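PDB 3PBP: nucleoporin NUP82 from Saccharomyces cerevisiae, which serves as a structural component of the nuclear pore complex and binds NUP116 through its N-terminal region, taking part in mRNA and protein transport. Local coordinates for residues Asp204-Pro210 with Ala279-Phe285; Arg247-Gln252 with Met333-Val339; Ile376-Ile381 with Ile420-Leu426. The protein carries 1 engineered substitution. All blocks are in the same frame, centred on the assembly; numbering follows the deposited sequence.

Contact 1: Asp204-Pro210 with Ala279-Phe285; sequences DIFAFYP and AKVQGPF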
loop_
_atom_site.group_PDB
_atom_site.type_symbol
_atom_site.label_atom_id
_atom_site.label_comp_id
_atom_site.label_asym_id
_atom_site.label_seq_id
_atom_site.Cartn_x
_atom_site.Cartn_y
_atom_site.Cartn_z
ATOM N N ASP A 204 0.482 9.374 -5.294
ATOM C CA ASP A 204 1.467 9.457 -4.232
ATOM C C ASP A 204 1.730 8.078 -3.641
ATOM O O ASP A 204 0.992 7.133 -3.903
ATOM C CB ASP A 204 0.988 10.421 -3.150
ATOM C CG ASP A 204 1.298 11.872 -3.491
ATOM O OD1 ASP A 204 2.508 12.227 -3.551
ATOM O OD2 ASP A 204 0.331 12.652 -3.702
ATOM N N ILE A 205 2.793 7.961 -2.857
ATOM C CA ILE A 205 3.127 6.691 -2.248
ATOM C C ILE A 205 3.089 6.781 -0.721
ATOM O O ILE A 205 3.627 7.701 -0.123
ATOM C CB ILE A 205 4.526 6.212 -2.709
ATOM C CG1 ILE A 205 4.506 5.986 -4.219
ATOM C CG2 ILE A 205 4.924 4.957 -1.953
ATOM C CD1 ILE A 205 5.831 5.651 -4.811
ATOM N N PHE A 206 2.415 5.829 -0.096
ATOM C CA PHE A 206 2.359 5.791 1.351
ATOM C C PHE A 206 2.899 4.427 1.722
ATOM O O PHE A 206 3.143 3.586 0.841
ATOM C CB PHE A 206 0.922 5.966 1.855
ATOM C CG PHE A 206 0.362 7.345 1.615
ATOM C CD1 PHE A 206 -0.005 7.756 0.330
ATOM C CD2 PHE A 206 0.259 8.251 2.658
ATOM C CE1 PHE A 206 -0.463 9.056 0.093
ATOM C CE2 PHE A 206 -0.198 9.553 2.428
ATOM C CZ PHE A 206 -0.556 9.953 1.142
ATOM N N ALA A 207 3.105 4.194 3.011
ATOM C CA ALA A 207 3.628 2.905 3.408
ATOM C C ALA A 207 3.315 2.528 4.833
ATOM O O ALA A 207 3.266 3.373 5.717
ATOM C CB ALA A 207 5.127 2.872 3.185
ATOM N N PHE A 208 3.081 1.237 5.027
ATOM C CA PHE A 208 2.812 0.660 6.332
ATOM C C PHE A 208 4.099 -0.077 6.731
ATOM O O PHE A 208 4.513 -1.034 6.074
ATOM C CB PHE A 208 1.662 -0.335 6.233
ATOM C CG PHE A 208 0.329 0.297 6.078
ATOM C CD1 PHE A 208 -0.349 0.799 7.188
ATOM C CD2 PHE A 208 -0.268 0.377 4.828
ATOM C CE1 PHE A 208 -1.614 1.373 7.050
ATOM C CE2 PHE A 208 -1.529 0.946 4.670
ATOM C CZ PHE A 208 -2.208 1.445 5.788
ATOM N N TYR A 209 4.744 0.390 7.789
ATOM C CA TYR A 209 5.971 -0.230 8.264
ATOM C C TYR A 209 5.911 -0.229 9.784
ATOM O O TYR A 209 5.981 0.830 10.408
ATOM C CB TYR A 209 7.192 0.562 7.779
ATOM C CG TYR A 209 8.514 -0.092 8.135
ATOM C CD1 TYR A 209 8.702 -1.459 7.939
ATOM C CD2 TYR A 209 9.577 0.649 8.670
ATOM C CE1 TYR A 209 9.910 -2.078 8.267
ATOM C CE2 TYR A 209 10.790 0.040 8.999
ATOM C CZ TYR A 209 10.951 -1.326 8.795
ATOM O OH TYR A 209 12.146 -1.951 9.108
ATOM N N PRO A 210 5.790 -1.417 10.408
ATOM C CA PRO A 210 5.720 -2.750 9.800
ATOM C C PRO A 210 4.299 -3.186 9.412
ATOM O O PRO A 210 3.325 -2.720 9.989
ATOM C CB PRO A 210 6.261 -3.620 10.911
ATOM C CG PRO A 210 5.503 -3.026 12.106
ATOM C CD PRO A 210 5.647 -1.519 11.879
ATOM N N ALA A 279 -0.732 -0.660 12.748
ATOM C CA ALA A 279 0.190 0.409 12.429
ATOM C C ALA A 279 -0.453 1.454 11.537
ATOM O O ALA A 279 -1.238 1.127 10.647
ATOM C CB ALA A 279 1.408 -0.163 11.757
ATOM N N LYS A 280 -0.116 2.715 11.773
ATOM C CA LYS A 280 -0.665 3.786 10.968
ATOM C C LYS A 280 0.241 4.121 9.795
ATOM O O LYS A 280 1.474 4.117 9.915
ATOM C CB LYS A 280 -0.912 5.027 11.831
ATOM C CG LYS A 280 -2.111 4.884 12.734
ATOM C CD LYS A 280 -2.473 6.184 13.414
ATOM C CE LYS A 280 -3.745 6.019 14.249
ATOM N NZ LYS A 280 -4.180 7.276 14.944
ATOM N N VAL A 281 -0.387 4.411 8.661
ATOM C CA VAL A 281 0.324 4.750 7.439
ATOM C C VAL A 281 1.300 5.898 7.566
ATOM O O VAL A 281 1.067 6.868 8.284
ATOM C CB VAL A 281 -0.628 5.140 6.308
ATOM C CG1 VAL A 281 -0.352 4.264 5.089
ATOM C CG2 VAL A 281 -2.062 5.029 6.771
ATOM N N GLN A 282 2.400 5.761 6.840
ATOM C CA GLN A 282 3.435 6.776 6.781
ATOM C C GLN A 282 3.303 7.377 5.374
ATOM O O GLN A 282 2.802 6.706 4.458
ATOM C CB GLN A 282 4.816 6.143 6.954
ATOM C CG GLN A 282 5.019 5.463 8.269
ATOM C CD GLN A 282 6.475 5.126 8.521
ATOM O OE1 GLN A 282 7.367 5.937 8.254
ATOM N NE2 GLN A 282 6.728 3.936 9.058
ATOM N N GLY A 283 3.727 8.629 5.207
ATOM C CA GLY A 283 3.622 9.267 3.907
ATOM C C GLY A 283 2.920 10.616 3.905
ATOM O O GLY A 283 2.415 11.066 4.939
ATOM N N PRO A 284 2.822 11.267 2.738
ATOM C CA PRO A 284 3.339 10.756 1.467
ATOM C C PRO A 284 4.851 10.764 1.369
ATOM O O PRO A 284 5.531 11.560 2.011
ATOM C CB PRO A 284 2.720 11.687 0.414
ATOM C CG PRO A 284 1.996 12.775 1.207
ATOM C CD PRO A 284 2.510 12.696 2.618
ATOM N N PHE A 285 5.368 9.855 0.557
ATOM C CA PHE A 285 6.782 9.778 0.333
ATOM C C PHE A 285 7.128 10.924 -0.596
ATOM O O PHE A 285 6.317 11.364 -1.410
ATOM C CB PHE A 285 7.160 8.473 -0.361
ATOM C CG PHE A 285 7.511 7.365 0.571
ATOM C CD1 PHE A 285 6.552 6.811 1.405
ATOM C CD2 PHE A 285 8.799 6.868 0.610
ATOM C CE1 PHE A 285 6.874 5.778 2.265
ATOM C CE2 PHE A 285 9.136 5.834 1.471
ATOM C CZ PHE A 285 8.174 5.287 2.300
#
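Val281 CG1 lies over one face of the Phe208 ring at the apolar centre, 3.5 Å from the ring centroid and only 16° off the ring normal, a CH-pi contact. The setting is a blade of the beta-propeller formed by this N-terminal domain, in which Ala279-Phe285 runs roughly antiparallel beside the outermost strand 204-208 as an extended loop, bridged to it at one pair only. The same CG1 also meets Phe206, whose CB lies 3.9 Å away, so one methyl group serves both phenylalanines. Phe206 CG sits beside the backbone N and anti to the carbonyl carbon (chi1 -68°), a turn that lays the ring alongside Pro284. Pro284 CA lies over one face of that ring, and Pro284 CB makes an off-centre CH-pi contact with it. Ala207 points to the other side of the strand, where its CB meets Phe285 CE1 at 3.5 Å, while Ile205 CG2 approaches Phe285 CD1 obliquely.

Between these two layers run the backbone bonds. Ala207 and Gln282 form a single hydrogen-bonded antiparallel pair, Gln282 N reaching Ala207 O at 2.8 Å and Ala207 N reaching Gln282 O at 2.9 Å. Beyond it Phe285 N bonds to Ile205 O at 2.9 Å.

The polar ends find partners beyond the two segments. The Gln282 amide is gripped at both atoms, OE1 by Asn346 ND2 and NE2 by Ser334 O, and Lys280 NZ pairs with Asp340. At the other end the contact meets NUP116: Asp204 OD2 forms a salt bridge with Lys98 of the NUP116 chain, and Pro284 O accepts a hydrogen bond from Arg101 NE of that same chain.

Contact 2: Arg247-Gln252 with Met333-Val339; sequences RNVIKQ and MSMSWDV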
loop_
_atom_site.group_PDB
_atom_site.type_symbol
_atom_site.label_atom_id
_atom_site.label_comp_id
_atom_site.label_asym_id
_atom_site.label_seq_id
_atom_site.Cartn_x
_atom_site.Cartn_y
_atom_site.Cartn_z
ATOM N N ARG A 247 11.202 8.228 19.713
ATOM C CA ARG A 247 10.318 7.253 20.323
ATOM C C ARG A 247 10.171 6.010 19.432
ATOM O O ARG A 247 10.331 4.867 19.895
ATOM C CB ARG A 247 8.953 7.884 20.576
ATOM C CG ARG A 247 8.019 6.967 21.306
ATOM C CD ARG A 247 6.666 7.582 21.485
ATOM N NE ARG A 247 5.728 6.562 21.926
ATOM C CZ ARG A 247 4.615 6.250 21.279
ATOM N NH1 ARG A 247 4.306 6.893 20.157
ATOM N NH2 ARG A 247 3.827 5.286 21.746
ATOM N N ASN A 248 9.875 6.243 18.153
ATOM C CA ASN A 248 9.714 5.157 17.186
ATOM C C ASN A 248 10.971 4.293 17.060
ATOM O O ASN A 248 10.884 3.068 17.090
ATOM C CB ASN A 248 9.353 5.703 15.793
ATOM C CG ASN A 248 7.885 6.083 15.657
ATOM O OD1 ASN A 248 7.025 5.605 16.395
ATOM N ND2 ASN A 248 7.594 6.932 14.684
ATOM N N VAL A 249 12.128 4.937 16.896
ATOM C CA VAL A 249 13.393 4.231 16.759
ATOM C C VAL A 249 13.632 3.338 17.966
ATOM O O VAL A 249 14.081 2.197 17.823
ATOM C CB VAL A 249 14.567 5.222 16.610
ATOM C CG1 VAL A 249 15.880 4.481 16.590
ATOM C CG2 VAL A 249 14.396 6.017 15.348
ATOM N N ILE A 250 13.333 3.853 19.157
ATOM C CA ILE A 250 13.521 3.061 20.363
ATOM C C ILE A 250 12.505 1.932 20.385
ATOM O O ILE A 250 12.819 0.814 20.789
ATOM C CB ILE A 250 13.384 3.921 21.626
ATOM C CG1 ILE A 250 14.632 4.802 21.761
ATOM C CG2 ILE A 250 13.192 3.029 22.855
ATOM C CD1 ILE A 250 14.537 5.822 22.861
ATOM N N LYS A 251 11.290 2.223 19.937
ATOM C CA LYS A 251 10.262 1.198 19.885
ATOM C C LYS A 251 10.666 0.115 18.902
ATOM O O LYS A 251 10.483 -1.076 19.157
ATOM C CB LYS A 251 8.939 1.786 19.431
ATOM C CG LYS A 251 8.124 2.388 20.521
ATOM C CD LYS A 251 6.739 2.631 20.011
ATOM C CE LYS A 251 5.738 2.318 21.082
ATOM N NZ LYS A 251 4.442 1.900 20.485
ATOM N N GLN A 252 11.207 0.541 17.763
ATOM C CA GLN A 252 11.626 -0.400 16.740
ATOM C C GLN A 252 12.666 -1.350 17.311
ATOM O O GLN A 252 12.560 -2.563 17.172
ATOM C CB GLN A 252 12.212 0.324 15.523
ATOM C CG GLN A 252 12.580 -0.645 14.405
ATOM C CD GLN A 252 13.014 0.036 13.129
ATOM O OE1 GLN A 252 12.473 1.074 12.740
ATOM N NE2 GLN A 252 13.979 -0.560 12.453
HETATM N N MSE A 333 13.707 3.921 6.701
HETATM C CA MSE A 333 12.514 4.260 7.454
HETATM C C MSE A 333 12.604 3.670 8.846
HETATM O O MSE A 333 13.380 2.748 9.107
HETATM C CB MSE A 333 11.264 3.670 6.812
HETATM C CG MSE A 333 10.923 4.132 5.412
HETATM SE SE MSE A 333 9.470 2.988 4.695
HETATM C CE MSE A 333 8.001 3.672 5.782
ATOM N N SER A 334 11.787 4.212 9.739
ATOM C CA SER A 334 11.703 3.707 11.092
ATOM C C SER A 334 10.278 3.198 11.184
ATOM O O SER A 334 9.372 3.704 10.506
ATOM C CB SER A 334 11.901 4.814 12.117
ATOM O OG SER A 334 10.776 5.679 12.155
HETATM N N MSE A 335 10.079 2.175 11.995
HETATM C CA MSE A 335 8.750 1.635 12.172
HETATM C C MSE A 335 7.889 2.630 12.951
HETATM O O MSE A 335 8.396 3.390 13.772
HETATM C CB MSE A 335 8.847 0.306 12.899
HETATM C CG MSE A 335 9.369 -0.773 12.000
HETATM SE SE MSE A 335 9.787 -2.421 12.901
HETATM C CE MSE A 335 8.091 -2.860 13.615
ATOM N N SER A 336 6.590 2.634 12.677
ATOM C CA SER A 336 5.679 3.546 13.345
ATOM C C SER A 336 4.299 2.913 13.496
ATOM O O SER A 336 3.786 2.285 12.573
ATOM C CB SER A 336 5.583 4.848 12.552
ATOM O OG SER A 336 4.745 5.780 13.208
ATOM N N TRP A 337 3.703 3.085 14.669
ATOM C CA TRP A 337 2.399 2.505 14.937
ATOM C C TRP A 337 1.319 3.527 15.264
ATOM O O TRP A 337 0.222 3.420 14.725
ATOM C CB TRP A 337 2.505 1.511 16.086
ATOM C CG TRP A 337 3.306 0.264 15.805
ATOM C CD1 TRP A 337 2.811 -0.973 15.503
ATOM C CD2 TRP A 337 4.723 0.099 15.958
ATOM N NE1 TRP A 337 3.828 -1.898 15.475
ATOM C CE2 TRP A 337 5.011 -1.265 15.751
ATOM C CE3 TRP A 337 5.778 0.972 16.251
ATOM C CZ2 TRP A 337 6.306 -1.779 15.844
ATOM C CZ3 TRP A 337 7.072 0.455 16.338
ATOM C CH2 TRP A 337 7.321 -0.903 16.134
ATOM N N ASP A 338 1.619 4.499 16.137
ATOM C CA ASP A 338 0.652 5.541 16.536
ATOM C C ASP A 338 0.647 6.768 15.647
ATOM O O ASP A 338 -0.357 7.114 15.035
ATOM C CB ASP A 338 0.937 6.088 17.925
ATOM C CG ASP A 338 1.436 5.052 18.862
ATOM O OD1 ASP A 338 0.717 4.059 19.064
ATOM O OD2 ASP A 338 2.545 5.237 19.399
ATOM N N VAL A 339 1.784 7.444 15.625
ATOM C CA VAL A 339 1.958 8.680 14.877
ATOM C C VAL A 339 1.149 8.858 13.594
ATOM O O VAL A 339 1.342 8.127 12.619
ATOM C CB VAL A 339 3.445 8.893 14.558
ATOM C CG1 VAL A 339 3.675 10.323 14.150
ATOM C CG2 VAL A 339 4.294 8.526 15.760
#
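Gln252 meets Met335 because its CG is turned opposite the backbone N (chi1 -177°) and the chain stays extended beyond, carrying OE1 off the helix to the loop backbone. There it accepts Met335 N at 2.7 Å, the donor standing 30° out of the amide's carbonyl plane. The other amide atom, NE2, is held by Ser230 OG of helix 220-235, so both ends of the amide are fixed. Met335, modelled as selenomethionine, crosses this side chain at about a right angle and sets its SE 3.6 Å from Gln252 CG.

Five residues earlier in the helix, Arg247 uses a similar first torsion (chi1 -175°) and a chain extended from CG to NE to deliver its guanidinium to Asp338. The two flat groups are nearly coplanar. Asp338 OD2 sits at the guanidinium edge and offers its anti lone pair to NH1; its second bond, to NH2, is weak. Lys251 NZ adds a long ion pair to the same Asp338 OD2, at 4.0 Å, completing a salt-bridge network of Arg247, Lys251 and Asp338. Both positive groups turn to one carboxylate oxygen, which would be expected to favour the charged form of Asp338.

Between these polar ends Asn248 points into the loop. Its CB lies 3.2 Å from Met335 O, and its ND2 faces Ser336 and Val339 CG2. Lys251 CB rests 3.9 Å from Trp337 CZ3, while the indole NE1 bonds to Tyr276 O.

Helix 243-262 thus lies against the loop between strands 323-329 and 347-355, with Val249 packed back on Met233 of helix 220-235 and Met335 also reaching Phe255 on the same helix 243-262.

Contact 3: Ile376-Ile381 with Ile420-Leu426; sequences ISDNII and IERIPNL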
loop_
_atom_site.group_PDB
_atom_site.type_symbol
_atom_site.label_atom_id
_atom_site.label_comp_id
_atom_site.label_asym_id
_atom_site.label_seq_id
_atom_site.Cartn_x
_atom_site.Cartn_y
_atom_site.Cartn_z
ATOM N N ILE A 376 2.352 -4.786 -19.317
ATOM C CA ILE A 376 1.306 -5.161 -20.243
ATOM C C ILE A 376 0.559 -3.929 -20.722
ATOM O O ILE A 376 -0.231 -3.335 -19.984
ATOM C CB ILE A 376 0.321 -6.144 -19.589
ATOM C CG1 ILE A 376 1.036 -7.471 -19.331
ATOM C CG2 ILE A 376 -0.906 -6.334 -20.476
ATOM C CD1 ILE A 376 0.149 -8.557 -18.783
ATOM N N SER A 377 0.838 -3.539 -21.962
ATOM C CA SER A 377 0.185 -2.389 -22.573
ATOM C C SER A 377 -1.137 -2.874 -23.192
ATOM O O SER A 377 -1.764 -3.800 -22.667
ATOM C CB SER A 377 1.096 -1.769 -23.637
ATOM O OG SER A 377 2.357 -1.422 -23.083
ATOM N N ASP A 378 -1.561 -2.290 -24.307
ATOM C CA ASP A 378 -2.832 -2.714 -24.881
ATOM C C ASP A 378 -2.795 -3.977 -25.725
ATOM O O ASP A 378 -3.741 -4.764 -25.709
ATOM C CB ASP A 378 -3.457 -1.588 -25.697
ATOM C CG ASP A 378 -4.950 -1.491 -25.475
ATOM O OD1 ASP A 378 -5.562 -2.543 -25.158
ATOM O OD2 ASP A 378 -5.503 -0.375 -25.616
ATOM N N ASN A 379 -1.718 -4.172 -26.472
ATOM C CA ASN A 379 -1.610 -5.356 -27.309
ATOM C C ASN A 379 -0.209 -5.919 -27.267
ATOM O O ASN A 379 0.117 -6.853 -28.003
ATOM C CB ASN A 379 -1.987 -5.022 -28.747
ATOM C CG ASN A 379 -3.386 -4.475 -28.856
ATOM O OD1 ASN A 379 -4.351 -5.118 -28.430
ATOM N ND2 ASN A 379 -3.510 -3.279 -29.423
ATOM N N ILE A 380 0.619 -5.344 -26.406
ATOM C CA ILE A 380 1.987 -5.803 -26.270
ATOM C C ILE A 380 2.300 -6.152 -24.835
ATOM O O ILE A 380 1.612 -5.727 -23.907
ATOM C CB ILE A 380 3.010 -4.722 -26.691
ATOM C CG1 ILE A 380 2.866 -4.399 -28.174
ATOM C CG2 ILE A 380 4.436 -5.209 -26.424
ATOM C CD1 ILE A 380 3.999 -3.541 -28.710
ATOM N N ILE A 381 3.335 -6.965 -24.676
ATOM C CA ILE A 381 3.840 -7.332 -23.373
ATOM C C ILE A 381 5.279 -6.962 -23.612
ATOM O O ILE A 381 5.966 -7.615 -24.394
ATOM C CB ILE A 381 3.775 -8.841 -23.077
ATOM C CG1 ILE A 381 2.329 -9.312 -23.018
ATOM C CG2 ILE A 381 4.444 -9.131 -21.741
ATOM C CD1 ILE A 381 2.209 -10.794 -22.747
ATOM N N ILE A 420 -0.370 -9.435 -27.604
ATOM C CA ILE A 420 -1.501 -10.037 -26.915
ATOM C C ILE A 420 -2.797 -9.388 -27.357
ATOM O O ILE A 420 -2.798 -8.470 -28.176
ATOM C CB ILE A 420 -1.397 -9.854 -25.396
ATOM C CG1 ILE A 420 -1.335 -8.359 -25.074
ATOM C CG2 ILE A 420 -0.182 -10.582 -24.870
ATOM C CD1 ILE A 420 -1.496 -8.027 -23.616
ATOM N N GLU A 421 -3.897 -9.867 -26.789
ATOM C CA GLU A 421 -5.211 -9.347 -27.106
ATOM C C GLU A 421 -6.008 -9.194 -25.832
ATOM O O GLU A 421 -6.838 -8.299 -25.704
ATOM C CB GLU A 421 -5.937 -10.295 -28.061
ATOM C CG GLU A 421 -5.935 -9.826 -29.504
ATOM C CD GLU A 421 -6.373 -10.910 -30.473
ATOM O OE1 GLU A 421 -7.459 -11.494 -30.268
ATOM O OE2 GLU A 421 -5.626 -11.176 -31.442
ATOM N N ARG A 422 -5.749 -10.083 -24.886
ATOM C CA ARG A 422 -6.442 -10.074 -23.603
ATOM C C ARG A 422 -5.339 -10.177 -22.554
ATOM O O ARG A 422 -4.613 -11.175 -22.546
ATOM C CB ARG A 422 -7.352 -11.304 -23.503
ATOM C CG ARG A 422 -8.192 -11.580 -24.746
ATOM C CD ARG A 422 -9.499 -10.834 -24.673
ATOM N NE ARG A 422 -10.184 -11.119 -23.416
ATOM C CZ ARG A 422 -11.385 -10.651 -23.094
ATOM N NH1 ARG A 422 -12.047 -9.870 -23.941
ATOM N NH2 ARG A 422 -11.922 -10.958 -21.919
ATOM N N ILE A 423 -5.198 -9.165 -21.690
ATOM C CA ILE A 423 -4.160 -9.191 -20.648
ATOM C C ILE A 423 -3.898 -10.630 -20.212
ATOM O O ILE A 423 -4.607 -11.176 -19.360
ATOM C CB ILE A 423 -4.577 -8.396 -19.408
ATOM C CG1 ILE A 423 -4.857 -6.939 -19.789
ATOM C CG2 ILE A 423 -3.476 -8.482 -18.353
ATOM C CD1 ILE A 423 -5.326 -6.084 -18.611
ATOM N N PRO A 424 -2.863 -11.262 -20.787
ATOM C CA PRO A 424 -2.543 -12.646 -20.445
ATOM C C PRO A 424 -2.056 -12.905 -19.025
ATOM O O PRO A 424 -1.755 -11.988 -18.250
ATOM C CB PRO A 424 -1.507 -13.023 -21.503
ATOM C CG PRO A 424 -0.760 -11.758 -21.674
ATOM C CD PRO A 424 -1.861 -10.713 -21.722
ATOM N N ASN A 425 -2.005 -14.190 -18.713
ATOM C CA ASN A 425 -1.571 -14.702 -17.434
ATOM C C ASN A 425 -0.136 -15.171 -17.713
ATOM O O ASN A 425 0.094 -15.943 -18.643
ATOM C CB ASN A 425 -2.500 -15.867 -17.065
ATOM C CG ASN A 425 -2.536 -16.152 -15.588
ATOM O OD1 ASN A 425 -1.695 -16.878 -15.063
ATOM N ND2 ASN A 425 -3.517 -15.580 -14.902
ATOM N N LEU A 426 0.835 -14.682 -16.947
ATOM C CA LEU A 426 2.224 -15.087 -17.158
ATOM C C LEU A 426 2.712 -16.120 -16.156
ATOM O O LEU A 426 2.166 -16.253 -15.065
ATOM C CB LEU A 426 3.156 -13.879 -17.092
ATOM C CG LEU A 426 3.293 -13.008 -18.329
ATOM C CD1 LEU A 426 1.926 -12.537 -18.782
ATOM C CD2 LEU A 426 4.196 -11.834 -17.998
#
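Ile420 approaches one face of the flat peptide group that joins Asn379 to Ile380. Its N donates to Asn379 O at 2.7 Å from above the carbonyl plane, 52° out of it, and its CG1 lies over the same face, 3.5 Å from Asn379 C. Asn379 CA in turn makes a CA-H...O contact with Ile420 O. No aromatic ring takes part; the remaining surfaces are aliphatic.

Four isoleucines and Pro424 meet there. With CG1 between the backbone N and the carbonyl carbon (chi1 59°), Ile420 spreads its two branches toward different partners. CG1 runs on to CD1, which meets Ile376 CG2 at 3.6 Å, whereas CG2 faces Ile381 CD1 at 3.2 Å. Each of those isoleucines crosses Ile420 at about a right angle. Ile381 CD1 also reaches Pro424 CG at 3.3 Å, and Ile376 CD1 meets Ile423 CG2 at 3.7 Å. Leu426 closes the far end more loosely. Cutting Ile420 back to an alanine removes CG1, CG2 and CD1 and is likely to open a gap between Ile376 CG2 and Ile381 CD1.

The hairpin here joins strands 372-376 and 380-385, its turn closed by Ser377 N bonding to Ile380 O. Ile420-Leu426 leads from strand 413-419 of the same propeller blade into the start of strand 425-431 of the next, where Leu426 packs on Leu437 and Leu439.

Across the two segments the chemistry is one backbone hydrogen bond and a set of methyl contacts, with no salt bridge, so cohesion between the blades here probably rests mainly on aliphatic packing.

Contacts 1 and 2 are neighbours, their centres 12 Å apart, and their segments alternate along the chain: 204-210, 247-252, 279-285, 333-339. They touch through a probable hydrogen bond, Tyr209 O to Ser336 N, and through packing of Pro210 on Met335, so the chain runs in layers from the edge strand 204-208 through loops 279-285 and 333-339 to helix 243-262. Contact 3 comes later in sequence, its centre 31 Å from that of contact 1 and 42 Å from that of contact 2, across the chain's centre from contact 2. Contact 2 holds helix 243-262 against the loop that lies on contact 1, contact 1 alone reaches the NUP116 chain, and contact 3 joins two successive propeller blades.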